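Local coordinates for protein retinol dehydratase (PDB 1FMJ) that probably dehydrates retinol with a sulfotransferase-type fold, binding the retinol beside adenosine 3',5'-diphosphate under a helical lid, at residues Tyr98-Met110 and Leu150-His164. Sequence-based numbering, arbitrary orientation.
Sequences YMSLRYIYLDGFM and LAAVPPTEKRFVKTH. With RTL (retinol), chain H.
Asp107 OD1 takes two bonds from the end of strand 160-163, both from one face of its carboxylate: Thr163 OG1 donates from above the plane at 2.9 Å, and the backbone N of His164 arrives on the syn side. With Asp107 CG between its own backbone N and carbonyl carbon (chi1 49°), the carboxylate turns back onto this strand end. Three backbone bonds, Ile104 N to Phe160 O, Lys162 N to Ile104 O and Leu106 N to Lys162 O, pair strand 104-105 in parallel with strand 160-163, at the border of the five-stranded parallel sheet of the sulfotransferase fold. On the face of Tyr105 and Lys162, the extended lysine lies across the phenol: CE sits over the ring centre and NZ makes a cation-pi contact, 4.2 Å from the centroid, while Gly108 CA covers the opposite face. Lys162 NZ donates to retinol O1 at 2.9 Å, His164 NE2 is hydrogen-bonded to the same oxygen, which lies in the imidazole plane, and Tyr105 OH approaches retinol C15 at 3.2 Å. A leucine in place of Tyr105 would probably leave the lysine chain without its flat support, free to swing from the retinol hydroxyl. Further along, Phe160 CB rests on the Tyr103 ring, 3.5 Å from its centroid, and the Phe160 ring turns its edge to that face; Tyr103 OH bonds to Gln80 O. On the other face, that of Ile104 and Val161, Ile104 CD1 meets Val153 CG2 tip to tip and touches Leu150 CD2 (3.5 Å) of helix 146-152. Strand pairing, with the Asp107 bond to His164 N, thus sets Tyr105, Lys162 and His164 around the alcohol end of retinol, close to the bound nucleotide.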
loop_
_atom_site.group_PDB
_atom_site.type_symbol
_atom_site.label_atom_id
_atom_site.label_comp_id
_atom_site.label_asym_id
_atom_site.label_seq_id
_atom_site.Cartn_x
_atom_site.Cartn_y
_atom_site.Cartn_z
ATOM N N TYR A 98 3.699 -5.107 17.045
ATOM C CA TYR A 98 2.921 -4.487 15.978
ATOM C C TYR A 98 3.719 -4.311 14.681
ATOM O O TYR A 98 4.834 -3.788 14.682
ATOM C CB TYR A 98 2.374 -3.131 16.443
ATOM C CG TYR A 98 1.327 -3.241 17.537
ATOM C CD1 TYR A 98 1.534 -2.669 18.793
ATOM C CD2 TYR A 98 0.136 -3.935 17.318
ATOM C CE1 TYR A 98 0.577 -2.786 19.813
ATOM C CE2 TYR A 98 -0.830 -4.063 18.328
ATOM C CZ TYR A 98 -0.602 -3.487 19.574
ATOM O OH TYR A 98 -1.543 -3.633 20.576
ATOM N N MET A 99 3.127 -4.759 13.579
ATOM C CA MET A 99 3.744 -4.657 12.263
ATOM C C MET A 99 4.174 -3.210 12.035
ATOM O O MET A 99 5.236 -2.942 11.478
ATOM C CB MET A 99 2.735 -5.087 11.189
ATOM C CG MET A 99 3.229 -5.009 9.756
ATOM S SD MET A 99 4.473 -6.250 9.381
ATOM C CE MET A 99 3.442 -7.674 9.075
ATOM N N SER A 100 3.347 -2.278 12.491
ATOM C CA SER A 100 3.644 -0.863 12.328
ATOM C C SER A 100 4.920 -0.450 13.061
ATOM O O SER A 100 5.442 0.633 12.830
ATOM C CB SER A 100 2.463 -0.020 12.806
ATOM O OG SER A 100 2.164 -0.284 14.163
ATOM N N LEU A 101 5.419 -1.311 13.945
ATOM C CA LEU A 101 6.654 -1.027 14.670
ATOM C C LEU A 101 7.823 -1.781 14.031
ATOM O O LEU A 101 8.982 -1.433 14.233
ATOM C CB LEU A 101 6.524 -1.436 16.148
ATOM C CG LEU A 101 5.993 -0.412 17.171
ATOM C CD1 LEU A 101 4.791 0.329 16.622
ATOM C CD2 LEU A 101 5.627 -1.128 18.468
ATOM N N ARG A 102 7.522 -2.819 13.260
ATOM C CA ARG A 102 8.573 -3.598 12.628
ATOM C C ARG A 102 8.961 -3.032 11.260
ATOM O O ARG A 102 10.052 -3.296 10.752
ATOM C CB ARG A 102 8.134 -5.062 12.516
ATOM C CG ARG A 102 8.175 -5.815 13.857
ATOM C CD ARG A 102 7.683 -7.260 13.726
ATOM N NE ARG A 102 6.229 -7.317 13.631
ATOM C CZ ARG A 102 5.551 -8.240 12.960
ATOM N NH1 ARG A 102 6.193 -9.203 12.301
ATOM N NH2 ARG A 102 4.224 -8.203 12.953
ATOM N N TYR A 103 8.062 -2.237 10.688
ATOM C CA TYR A 103 8.279 -1.615 9.387
ATOM C C TYR A 103 8.052 -0.109 9.451
ATOM O O TYR A 103 7.218 0.371 10.213
ATOM C CB TYR A 103 7.300 -2.175 8.345
ATOM C CG TYR A 103 7.685 -3.501 7.732
ATOM C CD1 TYR A 103 7.481 -4.698 8.409
ATOM C CD2 TYR A 103 8.226 -3.552 6.453
ATOM C CE1 TYR A 103 7.804 -5.915 7.823
ATOM C CE2 TYR A 103 8.555 -4.764 5.856
ATOM C CZ TYR A 103 8.340 -5.938 6.548
ATOM O OH TYR A 103 8.654 -7.123 5.943
ATOM N N ILE A 104 8.804 0.632 8.649
ATOM C CA ILE A 104 8.608 2.066 8.571
ATOM C C ILE A 104 7.786 2.226 7.309
ATOM O O ILE A 104 8.131 1.687 6.256
ATOM C CB ILE A 104 9.919 2.844 8.398
ATOM C CG1 ILE A 104 10.725 2.798 9.696
ATOM C CG2 ILE A 104 9.609 4.302 7.994
ATOM C CD1 ILE A 104 12.055 3.497 9.610
ATOM N N TYR A 105 6.676 2.933 7.434
ATOM C CA TYR A 105 5.792 3.174 6.316
ATOM C C TYR A 105 6.324 4.456 5.694
ATOM O O TYR A 105 6.025 5.545 6.161
ATOM C CB TYR A 105 4.366 3.351 6.841
ATOM C CG TYR A 105 3.293 3.423 5.785
ATOM C CD1 TYR A 105 1.955 3.496 6.153
ATOM C CD2 TYR A 105 3.609 3.446 4.429
ATOM C CE1 TYR A 105 0.947 3.594 5.203
ATOM C CE2 TYR A 105 2.613 3.545 3.466
ATOM C CZ TYR A 105 1.280 3.620 3.865
ATOM O OH TYR A 105 0.278 3.728 2.930
ATOM N N LEU A 106 7.133 4.305 4.649
ATOM C CA LEU A 106 7.757 5.431 3.965
ATOM C C LEU A 106 6.812 6.559 3.551
ATOM O O LEU A 106 7.067 7.734 3.853
ATOM C CB LEU A 106 8.529 4.916 2.744
ATOM C CG LEU A 106 9.414 5.933 2.009
ATOM C CD1 LEU A 106 10.348 6.613 3.000
ATOM C CD2 LEU A 106 10.209 5.224 0.919
ATOM N N ASP A 107 5.723 6.217 2.866
ATOM C CA ASP A 107 4.779 7.230 2.418
ATOM C C ASP A 107 3.524 7.402 3.281
ATOM O O ASP A 107 2.583 8.077 2.880
ATOM C CB ASP A 107 4.397 6.980 0.945
ATOM C CG ASP A 107 3.993 5.537 0.661
ATOM O OD1 ASP A 107 4.731 4.606 1.045
ATOM O OD2 ASP A 107 2.941 5.335 0.019
ATOM N N GLY A 108 3.514 6.806 4.469
ATOM C CA GLY A 108 2.353 6.936 5.335
ATOM C C GLY A 108 2.023 8.364 5.760
ATOM O O GLY A 108 0.858 8.766 5.823
ATOM N N PHE A 109 3.052 9.148 6.045
ATOM C CA PHE A 109 2.848 10.518 6.495
ATOM C C PHE A 109 2.013 11.389 5.570
ATOM O O PHE A 109 1.208 12.184 6.039
ATOM C CB PHE A 109 4.193 11.198 6.683
ATOM C CG PHE A 109 4.850 11.576 5.394
ATOM C CD1 PHE A 109 4.743 12.872 4.899
ATOM C CD2 PHE A 109 5.532 10.627 4.648
ATOM C CE1 PHE A 109 5.308 13.212 3.679
ATOM C CE2 PHE A 109 6.099 10.961 3.422
ATOM C CZ PHE A 109 5.985 12.260 2.939
ATOM N N MET A 110 2.199 11.238 4.261
ATOM C CA MET A 110 1.510 12.101 3.291
ATOM C C MET A 110 -0.003 12.274 3.407
ATOM O O MET A 110 -0.547 13.288 2.957
ATOM C CB MET A 110 1.855 11.678 1.855
ATOM C CG MET A 110 0.978 10.577 1.263
ATOM S SD MET A 110 1.201 10.452 -0.534
ATOM C CE MET A 110 0.540 8.793 -0.867
ATOM N N LEU A 150 13.232 6.737 8.415
ATOM C CA LEU A 150 14.262 5.790 7.991
ATOM C C LEU A 150 15.637 6.220 8.488
ATOM O O LEU A 150 16.363 5.432 9.090
ATOM C CB LEU A 150 14.318 5.693 6.460
ATOM C CG LEU A 150 13.139 5.135 5.665
ATOM C CD1 LEU A 150 13.543 5.043 4.194
ATOM C CD2 LEU A 150 12.756 3.758 6.184
ATOM N N ALA A 151 15.990 7.474 8.218
ATOM C CA ALA A 151 17.289 8.022 8.607
ATOM C C ALA A 151 17.571 7.871 10.098
ATOM O O ALA A 151 18.720 7.735 10.509
ATOM C CB ALA A 151 17.368 9.500 8.214
ATOM N N ALA A 152 16.511 7.892 10.897
ATOM C CA ALA A 152 16.634 7.776 12.341
ATOM C C ALA A 152 16.971 6.356 12.816
ATOM O O ALA A 152 17.553 6.176 13.886
ATOM C CB ALA A 152 15.350 8.270 13.002
ATOM N N VAL A 153 16.611 5.348 12.030
ATOM C CA VAL A 153 16.913 3.973 12.415
ATOM C C VAL A 153 18.435 3.781 12.463
ATOM O O VAL A 153 19.132 4.081 11.500
ATOM C CB VAL A 153 16.294 2.966 11.417
ATOM C CG1 VAL A 153 16.738 1.547 11.759
ATOM C CG2 VAL A 153 14.765 3.066 11.461
ATOM N N PRO A 154 18.969 3.298 13.596
ATOM C CA PRO A 154 20.421 3.085 13.725
ATOM C C PRO A 154 20.938 2.067 12.703
ATOM O O PRO A 154 20.248 1.102 12.392
ATOM C CB PRO A 154 20.574 2.562 15.154
ATOM C CG PRO A 154 19.389 3.102 15.869
ATOM C CD PRO A 154 18.276 2.965 14.849
ATOM N N PRO A 155 22.168 2.258 12.189
ATOM C CA PRO A 155 22.765 1.350 11.206
ATOM C C PRO A 155 22.803 -0.104 11.659
ATOM O O PRO A 155 22.751 -1.012 10.831
ATOM C CB PRO A 155 24.174 1.912 11.023
ATOM C CG PRO A 155 23.989 3.366 11.281
ATOM C CD PRO A 155 23.096 3.360 12.497
ATOM N N THR A 156 22.896 -0.319 12.970
ATOM C CA THR A 156 22.960 -1.672 13.512
ATOM C C THR A 156 21.606 -2.357 13.586
ATOM O O THR A 156 21.486 -3.473 14.103
ATOM C CB THR A 156 23.598 -1.680 14.906
ATOM O OG1 THR A 156 23.008 -0.655 15.705
ATOM C CG2 THR A 156 25.097 -1.441 14.810
ATOM N N GLU A 157 20.581 -1.688 13.071
ATOM C CA GLU A 157 19.244 -2.254 13.067
ATOM C C GLU A 157 18.777 -2.388 11.630
ATOM O O GLU A 157 18.665 -1.388 10.926
ATOM C CB GLU A 157 18.274 -1.342 13.822
ATOM C CG GLU A 157 16.876 -1.904 13.937
ATOM C CD GLU A 157 15.922 -0.951 14.638
ATOM O OE1 GLU A 157 16.343 -0.301 15.616
ATOM O OE2 GLU A 157 14.749 -0.865 14.219
ATOM N N LYS A 158 18.503 -3.615 11.194
ATOM C CA LYS A 158 18.035 -3.831 9.831
ATOM C C LYS A 158 16.746 -3.044 9.625
ATOM O O LYS A 158 15.848 -3.071 10.473
ATOM C CB LYS A 158 17.785 -5.319 9.568
ATOM C CG LYS A 158 17.203 -5.604 8.184
ATOM C CD LYS A 158 16.934 -7.088 7.972
ATOM C CE LYS A 158 18.071 -7.794 7.259
ATOM N NZ LYS A 158 18.177 -7.455 5.822
ATOM N N ARG A 159 16.669 -2.323 8.509
ATOM C CA ARG A 159 15.489 -1.529 8.210
ATOM C C ARG A 159 14.539 -2.229 7.254
ATOM O O ARG A 159 14.932 -2.645 6.158
ATOM C CB ARG A 159 15.879 -0.170 7.615
ATOM C CG ARG A 159 16.694 0.720 8.548
ATOM C CD ARG A 159 16.922 2.111 7.934
ATOM N NE ARG A 159 17.635 2.059 6.659
ATOM C CZ ARG A 159 18.035 3.132 5.981
ATOM N NH1 ARG A 159 17.794 4.351 6.456
ATOM N NH2 ARG A 159 18.681 2.986 4.830
ATOM N N PHE A 160 13.290 -2.371 7.692
ATOM C CA PHE A 160 12.246 -2.973 6.880
ATOM C C PHE A 160 11.358 -1.805 6.466
ATOM O O PHE A 160 10.784 -1.124 7.314
ATOM C CB PHE A 160 11.439 -3.997 7.685
ATOM C CG PHE A 160 12.187 -5.271 7.967
ATOM C CD1 PHE A 160 13.040 -5.369 9.067
ATOM C CD2 PHE A 160 12.067 -6.365 7.112
ATOM C CE1 PHE A 160 13.761 -6.537 9.306
ATOM C CE2 PHE A 160 12.783 -7.542 7.340
ATOM C CZ PHE A 160 13.634 -7.632 8.437
ATOM N N VAL A 161 11.270 -1.564 5.164
ATOM C CA VAL A 161 10.485 -0.451 4.655
ATOM C C VAL A 161 9.267 -0.879 3.861
ATOM O O VAL A 161 9.365 -1.706 2.946
ATOM C CB VAL A 161 11.339 0.456 3.742
ATOM C CG1 VAL A 161 10.528 1.686 3.335
ATOM C CG2 VAL A 161 12.624 0.853 4.447
ATOM N N LYS A 162 8.122 -0.304 4.215
ATOM C CA LYS A 162 6.875 -0.576 3.515
ATOM C C LYS A 162 6.588 0.666 2.693
ATOM O O LYS A 162 6.736 1.780 3.191
ATOM C CB LYS A 162 5.736 -0.786 4.511
ATOM C CG LYS A 162 4.349 -0.599 3.913
ATOM C CD LYS A 162 3.287 -0.618 4.995
ATOM C CE LYS A 162 1.925 -0.298 4.435
ATOM N NZ LYS A 162 0.886 -0.347 5.486
ATOM N N THR A 163 6.192 0.499 1.439
ATOM C CA THR A 163 5.894 1.672 0.633
ATOM C C THR A 163 4.943 1.383 -0.511
ATOM O O THR A 163 4.883 0.263 -1.026
ATOM C CB THR A 163 7.188 2.312 0.034
ATOM O OG1 THR A 163 6.854 3.560 -0.592
ATOM C CG2 THR A 163 7.803 1.408 -1.018
ATOM N N HIS A 164 4.188 2.406 -0.890
ATOM C CA HIS A 164 3.276 2.302 -2.009
ATOM C C HIS A 164 3.779 3.287 -3.064
ATOM O O HIS A 164 3.070 3.640 -3.993
ATOM C CB HIS A 164 1.838 2.630 -1.581
ATOM C CG HIS A 164 1.293 1.697 -0.542
ATOM N ND1 HIS A 164 1.335 0.326 -0.680
ATOM C CD2 HIS A 164 0.705 1.936 0.655
ATOM C CE1 HIS A 164 0.797 -0.240 0.388
ATOM N NE2 HIS A 164 0.407 0.714 1.213
HETATM C C1 RTL H . -6.769 9.415 9.356
HETATM C C2 RTL H . -7.121 10.933 9.243
HETATM C C3 RTL H . -5.996 11.844 9.718
HETATM C C4 RTL H . -4.619 11.596 10.330
HETATM C C5 RTL H . -4.459 10.074 10.375
HETATM C C6 RTL H . -5.355 9.075 9.962
HETATM C C7 RTL H . -5.047 7.624 10.058
HETATM C C8 RTL H . -4.308 6.933 9.141
HETATM C C9 RTL H . -4.001 5.499 9.227
HETATM C C10 RTL H . -3.239 4.947 8.214
HETATM C C11 RTL H . -2.771 3.557 8.018
HETATM C C12 RTL H . -3.008 3.119 6.736
HETATM C C13 RTL H . -2.771 1.870 5.984
HETATM C C14 RTL H . -3.029 1.471 4.702
HETATM C C15 RTL H . -1.978 1.627 3.683
HETATM O O1 RTL H . -1.157 0.539 3.621
HETATM C C16 RTL H . -6.939 8.995 7.882
HETATM C C17 RTL H . -7.955 8.856 10.157
HETATM C C18 RTL H . -3.102 9.727 11.006
HETATM C C19 RTL H . -4.527 4.672 10.415
HETATM C C20 RTL H . -2.093 0.894 6.960
HETATM O O HOH W 1 12.538 -1.567 10.395
#